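Putative phosphatase (DUF442) (Shewanella putrefaciens CN-32, PDB 3GXH) probably acts as a phosphatase of the dual-specificity and tyrosine phosphatase superfamily, though its substrate is unknown. Local coordinates at residues Q31-S34 / L35-Q38; E83-E86 / A87-A91; N135-L138 / A139-K143. One frame throughout, in Å; residues are numbered along the deposited sequence.

Contact 1 of 3, residues Q31-S34 / L35-Q38; sequences QQFS and LLKQ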
ATOM      1  N   GLN A  31      13.714  11.896   1.450  1.00 10.52           N
ATOM      2  CA  GLN A  31      14.918  11.096   1.668  1.00 11.00           C
ATOM      3  C   GLN A  31      14.614   9.626   1.825  1.00 11.03           C
ATOM      4  O   GLN A  31      15.410   8.772   1.419  1.00 11.63           O
ATOM      5  CB  GLN A  31      15.727  11.684   2.828  1.00 13.49           C
ATOM      6  CG  GLN A  31      15.031  11.911   4.030  1.00 17.12           C
ATOM      7  CD  GLN A  31      14.243  13.296   4.148  1.00 17.96           C
ATOM      8  OE1 GLN A  31      13.885  14.068   3.136  1.00 17.34           O
ATOM      9  NE2 GLN A  31      13.887  13.591   5.426  1.00 17.58           N
ATOM     10  N   GLN A  32      13.469   9.311   2.387  1.00  9.96           N
ATOM     11  CA  GLN A  32      13.053   7.911   2.578  1.00  8.74           C
ATOM     12  C   GLN A  32      12.803   7.201   1.234  1.00 10.41           C
ATOM     13  O   GLN A  32      12.951   5.981   1.149  1.00 10.91           O
ATOM     14  CB  GLN A  32      11.861   7.774   3.532  1.00 10.82           C
ATOM     15  CG  GLN A  32      12.270   8.104   4.950  1.00 10.68           C
ATOM     16  CD  GLN A  32      11.127   8.278   5.875  1.00 10.18           C
ATOM     17  OE1 GLN A  32      10.027   8.623   5.443  1.00 10.96           O
ATOM     18  NE2 GLN A  32      11.391   8.071   7.193  1.00 10.64           N
ATOM     19  N   PHE A  33      12.458   7.931   0.166  1.00 10.26           N
ATOM     20  CA  PHE A  33      12.343   7.256  -1.114  1.00  9.85           C
ATOM     21  C   PHE A  33      13.694   6.723  -1.569  1.00 10.65           C
ATOM     22  O   PHE A  33      13.761   5.665  -2.200  1.00 11.01           O
ATOM     23  CB  PHE A  33      11.747   8.181  -2.166  1.00 10.86           C
ATOM     24  CG  PHE A  33      10.290   8.409  -1.995  1.00 10.63           C
ATOM     25  CD1 PHE A  33       9.398   7.354  -2.087  1.00  9.98           C
ATOM     26  CD2 PHE A  33       9.745   9.668  -1.762  1.00 12.44           C
ATOM     27  CE1 PHE A  33       8.007   7.523  -1.913  1.00 12.87           C
ATOM     28  CE2 PHE A  33       8.353   9.811  -1.562  1.00 11.81           C
ATOM     29  CZ  PHE A  33       7.516   8.742  -1.639  1.00 12.78           C
ATOM     30  N   SER A  34      14.765   7.453  -1.294  1.00 10.51           N
ATOM     31  CA  SER A  34      16.108   6.918  -1.585  1.00 11.53           C
ATOM     32  C   SER A  34      16.419   5.662  -0.778  1.00 11.03           C
ATOM     33  O   SER A  34      17.044   4.716  -1.283  1.00 12.59           O
ATOM     34  CB  SER A  34      17.162   8.003  -1.371  1.00 15.11           C
ATOM     35  OG  SER A  34      17.051   8.965  -2.427  1.00 20.03           O
ATOM     36  N   LEU A  35      15.987   5.636   0.479  1.00 11.26           N
ATOM     37  CA  LEU A  35      16.211   4.449   1.322  1.00 10.63           C
ATOM     38  C   LEU A  35      15.444   3.249   0.733  1.00 11.21           C
ATOM     39  O   LEU A  35      15.935   2.126   0.693  1.00 10.67           O
ATOM     40  CB  LEU A  35      15.739   4.690   2.767  1.00 10.94           C
ATOM     41  CG  LEU A  35      16.445   5.833   3.511  1.00 10.84           C
ATOM     42  CD1 LEU A  35      15.818   5.925   4.891  1.00 12.22           C
ATOM     43  CD2 LEU A  35      17.940   5.540   3.611  1.00 13.60           C
ATOM     44  N   LEU A  36      14.226   3.497   0.265  1.00  9.68           N
ATOM     45  CA  LEU A  36      13.434   2.459  -0.399  1.00 10.69           C
ATOM     46  C   LEU A  36      14.161   1.895  -1.610  1.00 11.04           C
ATOM     47  O   LEU A  36      14.236   0.655  -1.780  1.00 11.15           O
ATOM     48  CB  LEU A  36      12.053   2.993  -0.802  1.00  9.85           C
ATOM     49  CG  LEU A  36      11.148   3.162   0.431  1.00 10.91           C
ATOM     50  CD1 LEU A  36      10.028   4.198   0.131  1.00 11.28           C
ATOM     51  CD2 LEU A  36      10.545   1.775   0.900  1.00 10.88           C
ATOM     52  N   LYS A  37      14.695   2.750  -2.451  1.00 10.58           N
ATOM     53  CA  LYS A  37      15.439   2.274  -3.609  1.00 11.96           C
ATOM     54  C   LYS A  37      16.626   1.407  -3.170  1.00 12.33           C
ATOM     55  O   LYS A  37      16.895   0.351  -3.739  1.00 12.03           O
ATOM     56  CB  LYS A  37      15.946   3.437  -4.462  1.00 13.64           C
ATOM     57  CG  LYS A  37      16.835   3.032  -5.682  1.00 12.85           C
ATOM     58  CD  LYS A  37      16.047   2.232  -6.695  1.00 15.22           C
ATOM     59  CE  LYS A  37      16.929   1.770  -7.847  1.00 14.92           C
ATOM     60  NZ  LYS A  37      16.096   1.186  -8.961  1.00 15.45           N
ATOM     61  N   GLN A  38      17.367   1.891  -2.185  1.00 11.30           N
ATOM     62  CA  GLN A  38      18.557   1.187  -1.720  1.00 11.97           C
ATOM     63  C   GLN A  38      18.232  -0.172  -1.145  1.00 12.90           C
ATOM     64  O   GLN A  38      19.067  -1.083  -1.211  1.00 13.70           O
ATOM     65  CB  GLN A  38      19.302   2.060  -0.713  1.00 13.54           C
ATOM     66  CG  GLN A  38      20.010   3.243  -1.365  1.00 18.19           C
ATOM     67  CD  GLN A  38      20.257   4.478  -0.470  1.00 34.16           C
ATOM     68  OE1 GLN A  38      20.470   5.586  -0.995  1.00 42.82           O
ATOM     69  NE2 GLN A  38      20.241   4.306   0.846  1.00 35.89           N
TER
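Gln31 O receives Leu35 N in a weak backbone bond of 3.3 Å, and the isobutyl group of Leu35 lies near that same carbonyl, its CG 3.8 Å from Gln31 O. At Gln32 the carbonyl is held more firmly: Leu36 N donates to Gln32 O at 2.9 Å, and Leu36 CG comes up beside the same oxygen. The Gln32 side chain slants across that of Leu35, with CG 4.2 Å from Leu35 CD1, while its amide turns back to the start of the helix, where OE1 accepts from Asn29 N. The backbone bonds are successive i to i+4 steps of alpha-helix 30-38, which precedes strand 43-46 of the mixed sheet. Phe33 and Leu36 form its buried side and leave the helix in much the same direction; Phe33 CD1 meets Leu36 CD1 at 3.9 Å. The Phe33 ring also packs on Leu62 and Val63 of helix 59-65, and Leu36 rests on Ile12 and Val41. Phe33 O takes Lys37 N at 3.1 Å. Last, Ser34 O accepts from Gln38 N at 3.0 Å; Gln38 CG, placed anti to its own carbonyl carbon (chi1 -73°), folds back to 3.3 Å from Ser34 O.

Contact 2 of 3, residues E83-E86 / A87-A91; sequences EDVE and AFFAA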
ATOM      1  N   GLU A  83     -13.619  -0.585  -7.761  1.00 14.15           N
ATOM      2  CA  GLU A  83     -12.810  -0.266  -8.905  1.00 14.30           C
ATOM      3  C   GLU A  83     -11.383   0.168  -8.518  1.00 13.20           C
ATOM      4  O   GLU A  83     -10.421  -0.060  -9.259  1.00 14.60           O
ATOM      5  CB  GLU A  83     -13.519   0.816  -9.719  1.00 19.14           C
ATOM      6  CG  GLU A  83     -12.712   1.688 -10.621  1.00 32.02           C
ATOM      7  CD  GLU A  83     -13.595   2.790 -11.225  1.00 37.50           C
ATOM      8  OE1 GLU A  83     -14.238   2.509 -12.250  1.00 46.68           O
ATOM      9  OE2 GLU A  83     -13.683   3.901 -10.641  1.00 40.87           O
ATOM     10  N   ASP A  84     -11.259   0.818  -7.366  1.00 13.00           N
ATOM     11  CA  ASP A  84      -9.925   1.212  -6.871  1.00 13.86           C
ATOM     12  C   ASP A  84      -9.094  -0.030  -6.525  1.00 11.95           C
ATOM     13  O   ASP A  84      -7.918  -0.144  -6.830  1.00 12.87           O
ATOM     14  CB  ASP A  84      -9.974   2.095  -5.623  1.00 12.79           C
ATOM     15  CG  ASP A  84     -10.782   3.383  -5.809  1.00 15.35           C
ATOM     16  OD1 ASP A  84     -10.749   3.957  -6.943  1.00 18.28           O
ATOM     17  OD2 ASP A  84     -11.392   3.839  -4.787  1.00 16.90           O
ATOM     18  N   VAL A  85      -9.746  -0.950  -5.828  1.00 13.72           N
ATOM     19  CA  VAL A  85      -9.102  -2.215  -5.469  1.00 12.64           C
ATOM     20  C   VAL A  85      -8.674  -2.980  -6.718  1.00 13.18           C
ATOM     21  O   VAL A  85      -7.532  -3.448  -6.822  1.00 12.98           O
ATOM     22  CB  VAL A  85      -9.995  -3.057  -4.548  1.00 14.25           C
ATOM     23  CG1 VAL A  85      -9.324  -4.426  -4.220  1.00 15.59           C
ATOM     24  CG2 VAL A  85     -10.311  -2.292  -3.260  1.00 16.10           C
ATOM     25  N   GLU A  86      -9.569  -3.077  -7.688  1.00 13.48           N
ATOM     26  CA  GLU A  86      -9.269  -3.742  -8.961  0.50 14.25           C
ATOM     27  C   GLU A  86      -8.120  -3.083  -9.722  1.00 13.25           C
ATOM     28  O   GLU A  86      -7.277  -3.756 -10.279  1.00 13.31           O
ATOM     29  CB  GLU A  86     -10.507  -3.785  -9.850  0.50 16.66           C
ATOM     30  CG  GLU A  86     -11.589  -4.708  -9.327  0.50 21.35           C
ATOM     31  CD  GLU A  86     -11.216  -6.175  -9.415  0.50 24.23           C
ATOM     32  OE1 GLU A  86     -10.391  -6.538 -10.288  0.50 30.40           O
ATOM     33  OE2 GLU A  86     -11.761  -6.964  -8.603  0.50 25.21           O
ATOM     34  N   ALA A  87      -8.081  -1.755  -9.698  1.00 13.43           N
ATOM     35  CA  ALA A  87      -7.003  -1.049 -10.321  1.00 11.76           C
ATOM     36  C   ALA A  87      -5.659  -1.387  -9.641  1.00 12.53           C
ATOM     37  O   ALA A  87      -4.619  -1.573 -10.276  1.00 12.78           O
ATOM     38  CB  ALA A  87      -7.297   0.521 -10.315  1.00 13.94           C
ATOM     39  N   PHE A  88      -5.679  -1.462  -8.317  1.00 11.87           N
ATOM     40  CA  PHE A  88      -4.490  -1.925  -7.595  1.00 12.57           C
ATOM     41  C   PHE A  88      -4.093  -3.340  -7.977  1.00 11.15           C
ATOM     42  O   PHE A  88      -2.934  -3.635  -8.198  1.00 11.36           O
ATOM     43  CB  PHE A  88      -4.748  -1.802  -6.074  1.00 11.76           C
ATOM     44  CG  PHE A  88      -3.684  -2.392  -5.221  1.00 11.89           C
ATOM     45  CD1 PHE A  88      -2.402  -1.866  -5.225  1.00 13.52           C
ATOM     46  CD2 PHE A  88      -3.971  -3.440  -4.338  1.00 11.01           C
ATOM     47  CE1 PHE A  88      -1.385  -2.449  -4.443  1.00 13.89           C
ATOM     48  CE2 PHE A  88      -2.962  -4.017  -3.542  1.00 12.02           C
ATOM     49  CZ  PHE A  88      -1.681  -3.518  -3.596  1.00 14.50           C
ATOM     50  N   PHE A  89      -5.062  -4.235  -8.010  1.00 12.72           N
ATOM     51  CA  PHE A  89      -4.760  -5.596  -8.399  1.00 12.87           C
ATOM     52  C   PHE A  89      -4.154  -5.692  -9.800  1.00 12.41           C
ATOM     53  O   PHE A  89      -3.151  -6.397 -10.024  1.00 13.11           O
ATOM     54  CB  PHE A  89      -6.016  -6.480  -8.400  1.00 12.20           C
ATOM     55  CG  PHE A  89      -6.648  -6.776  -7.054  1.00 11.23           C
ATOM     56  CD1 PHE A  89      -6.060  -6.495  -5.832  1.00 13.85           C
ATOM     57  CD2 PHE A  89      -7.895  -7.392  -7.055  1.00 15.44           C
ATOM     58  CE1 PHE A  89      -6.679  -6.847  -4.663  1.00 15.18           C
ATOM     59  CE2 PHE A  89      -8.527  -7.738  -5.876  1.00 16.35           C
ATOM     60  CZ  PHE A  89      -7.909  -7.438  -4.662  1.00 16.05           C
ATOM     61  N   ALA A  90      -4.671  -4.871 -10.728  1.00 13.64           N
ATOM     62  CA  ALA A  90      -4.130  -4.834 -12.082  1.00 11.07           C
ATOM     63  C   ALA A  90      -2.731  -4.280 -12.103  1.00 13.50           C
ATOM     64  O   ALA A  90      -1.884  -4.743 -12.859  1.00 13.70           O
ATOM     65  CB  ALA A  90      -5.062  -4.041 -13.034  1.00 13.96           C
ATOM     66  N   ALA A  91      -2.464  -3.264 -11.277  1.00 12.49           N
ATOM     67  CA  ALA A  91      -1.119  -2.718 -11.218  1.00 13.48           C
ATOM     68  C   ALA A  91      -0.130  -3.751 -10.666  1.00 13.99           C
ATOM     69  O   ALA A  91       0.993  -3.888 -11.146  1.00 14.09           O
ATOM     70  CB  ALA A  91      -1.087  -1.444 -10.362  1.00 13.22           C
TER
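Four backbone hydrogen bonds carry the polar part of this contact, beginning with Ala87 N to Glu83 O at 2.9 Å and continuing through Phe88 N to Asp84 O, Phe89 N to Val85 O and Ala90 N to Glu86 O. They are the i to i+4 ladder of alpha-helix 82-94, which in the chain lies between strands 69-72 and 100-103 of the mixed sheet. The bond from Phe89 N to Val85 O is likewise 2.9 Å long, and it ties together the two residues whose side chains make the main packing contact. Near the start of the helix, the carboxylate of Asp84 turns back, and its OD2 accepts from Lys81 N.

Outward from the backbone, Glu86 is modelled in two conformers; in the one described, its carboxylate comes near Phe89, with OE1 of Glu86 4.2 Å from Phe89 CD2, a detail that remains doubtful. A long, weak ion pair with Lys154 belongs to that same conformer. Phe89 has a cation-pi partner in Lys120 and touches Tyr117 of helix 108-120, the helix that also meets Val85 through Phe113 and Phe88 through Tyr117. One turn apart, Val85 and Phe89 share the flank that faces helix 108-120, and their meeting is a CH-pi contact. With CG1 of Val85 anti to the backbone N (chi1 178°), this methyl reaches over one face of the Phe89 ring, 3.8 Å from the centroid and displaced toward the rim, so that its nearest ring atom is CZ of Phe89, 3.4 Å from Val85 CG1.

Contact 3 of 3, residues N135-L138 / A139-K143; sequences NDEL and AIYPK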
ATOM      1  N   ASN A 135      -5.472  -0.600  14.049  1.00 22.64           N
ATOM      2  CA  ASN A 135      -5.613  -0.588  15.482  1.00 29.80           C
ATOM      3  C   ASN A 135      -7.011  -0.965  15.889  1.00 27.55           C
ATOM      4  O   ASN A 135      -7.611  -0.296  16.735  1.00 29.60           O
ATOM      5  CB  ASN A 135      -5.245   0.807  16.006  1.00 30.15           C
ATOM      6  CG  ASN A 135      -4.765   0.766  17.408  1.00 41.69           C
ATOM      7  OD1 ASN A 135      -5.379   1.348  18.302  1.00 49.14           O
ATOM      8  ND2 ASN A 135      -3.678   0.036  17.636  1.00 52.29           N
ATOM      9  N   ASP A 136      -7.535  -2.024  15.273  1.00 23.50           N
ATOM     10  CA  ASP A 136      -8.884  -2.524  15.505  1.00 26.64           C
ATOM     11  C   ASP A 136     -10.079  -1.548  15.256  1.00 26.95           C
ATOM     12  O   ASP A 136     -11.143  -1.710  15.849  1.00 27.53           O
ATOM     13  CB  ASP A 136      -8.989  -3.111  16.923  1.00 27.63           C
ATOM     14  N   GLU A 137      -9.919  -0.573  14.357  1.00 24.30           N
ATOM     15  CA  GLU A 137     -10.950   0.454  14.109  1.00 20.94           C
ATOM     16  C   GLU A 137     -11.810   0.149  12.884  1.00 17.38           C
ATOM     17  O   GLU A 137     -12.648   0.946  12.487  1.00 19.03           O
ATOM     18  CB  GLU A 137     -10.274   1.818  13.884  1.00 17.63           C
ATOM     19  CG  GLU A 137      -9.597   2.370  15.140  1.00 15.66           C
ATOM     20  CD  GLU A 137      -8.514   3.384  14.852  1.00 13.15           C
ATOM     21  OE1 GLU A 137      -8.390   3.854  13.710  1.00 16.58           O
ATOM     22  OE2 GLU A 137      -7.789   3.722  15.816  1.00 19.15           O
ATOM     23  N   LEU A 138     -11.625  -1.010  12.257  1.00 18.85           N
ATOM     24  CA  LEU A 138     -12.399  -1.268  11.068  1.00 18.53           C
ATOM     25  C   LEU A 138     -13.921  -1.132  11.298  1.00 18.59           C
ATOM     26  O   LEU A 138     -14.617  -0.651  10.435  1.00 18.78           O
ATOM     27  CB  LEU A 138     -12.074  -2.648  10.472  1.00 19.44           C
ATOM     28  CG  LEU A 138     -12.857  -3.051   9.235  1.00 15.03           C
ATOM     29  CD1 LEU A 138     -12.770  -2.038   8.129  1.00 16.32           C
ATOM     30  CD2 LEU A 138     -12.382  -4.458   8.679  1.00 15.71           C
ATOM     31  N   ALA A 139     -14.420  -1.560  12.456  0.50 17.91           N
ATOM     32  CA  ALA A 139     -15.850  -1.421  12.783  0.50 20.54           C
ATOM     33  C   ALA A 139     -16.351   0.037  12.747  0.50 20.14           C
ATOM     34  O   ALA A 139     -17.519   0.307  12.432  0.50 21.26           O
ATOM     35  CB  ALA A 139     -16.140  -2.038  14.151  0.50 21.95           C
ATOM     36  N   ILE A 140     -15.453   0.967  13.043  0.50 19.81           N
ATOM     37  CA  ILE A 140     -15.771   2.391  13.006  0.50 18.52           C
ATOM     38  C   ILE A 140     -16.187   2.873  11.606  0.50 17.75           C
ATOM     39  O   ILE A 140     -16.881   3.884  11.484  0.50 17.16           O
ATOM     40  CB  ILE A 140     -14.544   3.207  13.519  0.50 18.90           C
ATOM     41  CG1 ILE A 140     -14.241   2.797  14.954  0.50 16.21           C
ATOM     42  CG2 ILE A 140     -14.763   4.726  13.469  0.50 14.96           C
ATOM     43  CD1 ILE A 140     -13.031   3.545  15.566  0.50 20.42           C
ATOM     44  N   TYR A 141     -15.797   2.130  10.563  1.00 15.33           N
ATOM     45  CA  TYR A 141     -15.801   2.628   9.189  1.00 14.72           C
ATOM     46  C   TYR A 141     -16.606   1.645   8.301  1.00 14.61           C
ATOM     47  O   TYR A 141     -16.019   0.840   7.561  1.00 14.41           O
ATOM     48  CB  TYR A 141     -14.360   2.841   8.671  1.00 14.66           C
ATOM     49  CG  TYR A 141     -13.612   3.891   9.475  1.00 11.91           C
ATOM     50  CD1 TYR A 141     -14.031   5.223   9.473  1.00 17.66           C
ATOM     51  CD2 TYR A 141     -12.545   3.553  10.264  1.00 11.13           C
ATOM     52  CE1 TYR A 141     -13.334   6.193  10.224  1.00 14.37           C
ATOM     53  CE2 TYR A 141     -11.850   4.524  11.033  1.00 13.27           C
ATOM     54  CZ  TYR A 141     -12.280   5.820  10.997  1.00 14.94           C
ATOM     55  OH  TYR A 141     -11.619   6.799  11.751  1.00 14.27           O
ATOM     56  N   PRO A 142     -17.926   1.714   8.353  1.00 14.89           N
ATOM     57  CA  PRO A 142     -18.720   0.714   7.636  1.00 13.43           C
ATOM     58  C   PRO A 142     -18.508   0.700   6.138  1.00 13.55           C
ATOM     59  O   PRO A 142     -18.749  -0.355   5.511  1.00 15.10           O
ATOM     60  CB  PRO A 142     -20.191   1.109   7.951  1.00 16.06           C
ATOM     61  CG  PRO A 142     -20.133   2.460   8.570  1.00 16.69           C
ATOM     62  CD  PRO A 142     -18.765   2.616   9.173  1.00 15.72           C
ATOM     63  N   LYS A 143     -18.112   1.816   5.525  1.00 12.59           N
ATOM     64  CA  LYS A 143     -17.878   1.800   4.081  1.00 14.60           C
ATOM     65  C   LYS A 143     -16.682   0.909   3.772  1.00 14.16           C
ATOM     66  O   LYS A 143     -16.656   0.206   2.757  1.00 13.50           O
ATOM     67  CB  LYS A 143     -17.638   3.175   3.521  1.00 17.19           C
ATOM     68  CG  LYS A 143     -18.735   4.172   3.858  1.00 26.56           C
ATOM     69  CD  LYS A 143     -19.576   4.555   2.685  1.00 39.74           C
ATOM     70  CE  LYS A 143     -20.346   5.861   2.982  1.00 43.99           C
ATOM     71  NZ  LYS A 143     -19.485   7.049   3.348  1.00 42.26           N
TER
HETATM   72  O   HOH W   1     -12.779  -3.328  14.112  1.00 38.71           O
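Glu137 and Ile140 extend together from the turn. In the conformer of Ile140 described, one of two, its CD1 methyl lies 3.7 Å from Glu137 CG. Here CG1 is anti to the carbonyl carbon of Ile140 (chi1 -61°), which carries CD1 onto the aliphatic part of Glu137; in the same conformer the other branch, CG2, sits over the centre of the Tyr141 ring, 3.6 Å above its plane. Tyr141 in turn sets CD2 3.4 Å from Glu137 O, and its ring meets Trp77 edge to face. Leu138 follows another course: its side chain lies against Trp144, Gln145 and Leu148 of helix 142-154.

The backbone beneath is a short 3-10 turn that leads into this helix, with Tyr141 at the N-cap position. Ile140 N donates to Glu137 O at 2.9 Å along a bent path (N-H...O 135°), whereas Tyr141 N reaches Leu138 O at 3.0 Å more directly (161°). A water bridges the opening of the turn, donating to Asp136 O and accepting from Ala139 N, each at 2.9 Å, although Ala139 too is modelled in two conformers.

At the far end of Glu137, OE1 is hydrogen-bonded to the hydroxyl of Tyr108. That bond probably limits rotation of this partly exposed side chain, with Ile140 against its methylenes in one conformer.

Contacts 1 and 2 each lie within a single alpha-helix, 30-38 and 82-94, and both are partly buried, with an inward side of apolar and aromatic residues. They stand on opposite sides of the chain's centre, their own centres about 25 Å apart. Contact 3 is a surface contact at the entry to helix 142-154. The chemistry follows the setting: contacts 1 and 2 rest on i to i+4 backbone bonds, with apolar packing toward helix 59-65 and helix 108-120 respectively, whereas contact 3 relies on i to i+3 bonds and a bridging water. Contacts 2 and 3 come to about 9 Å between nearest atoms without touching.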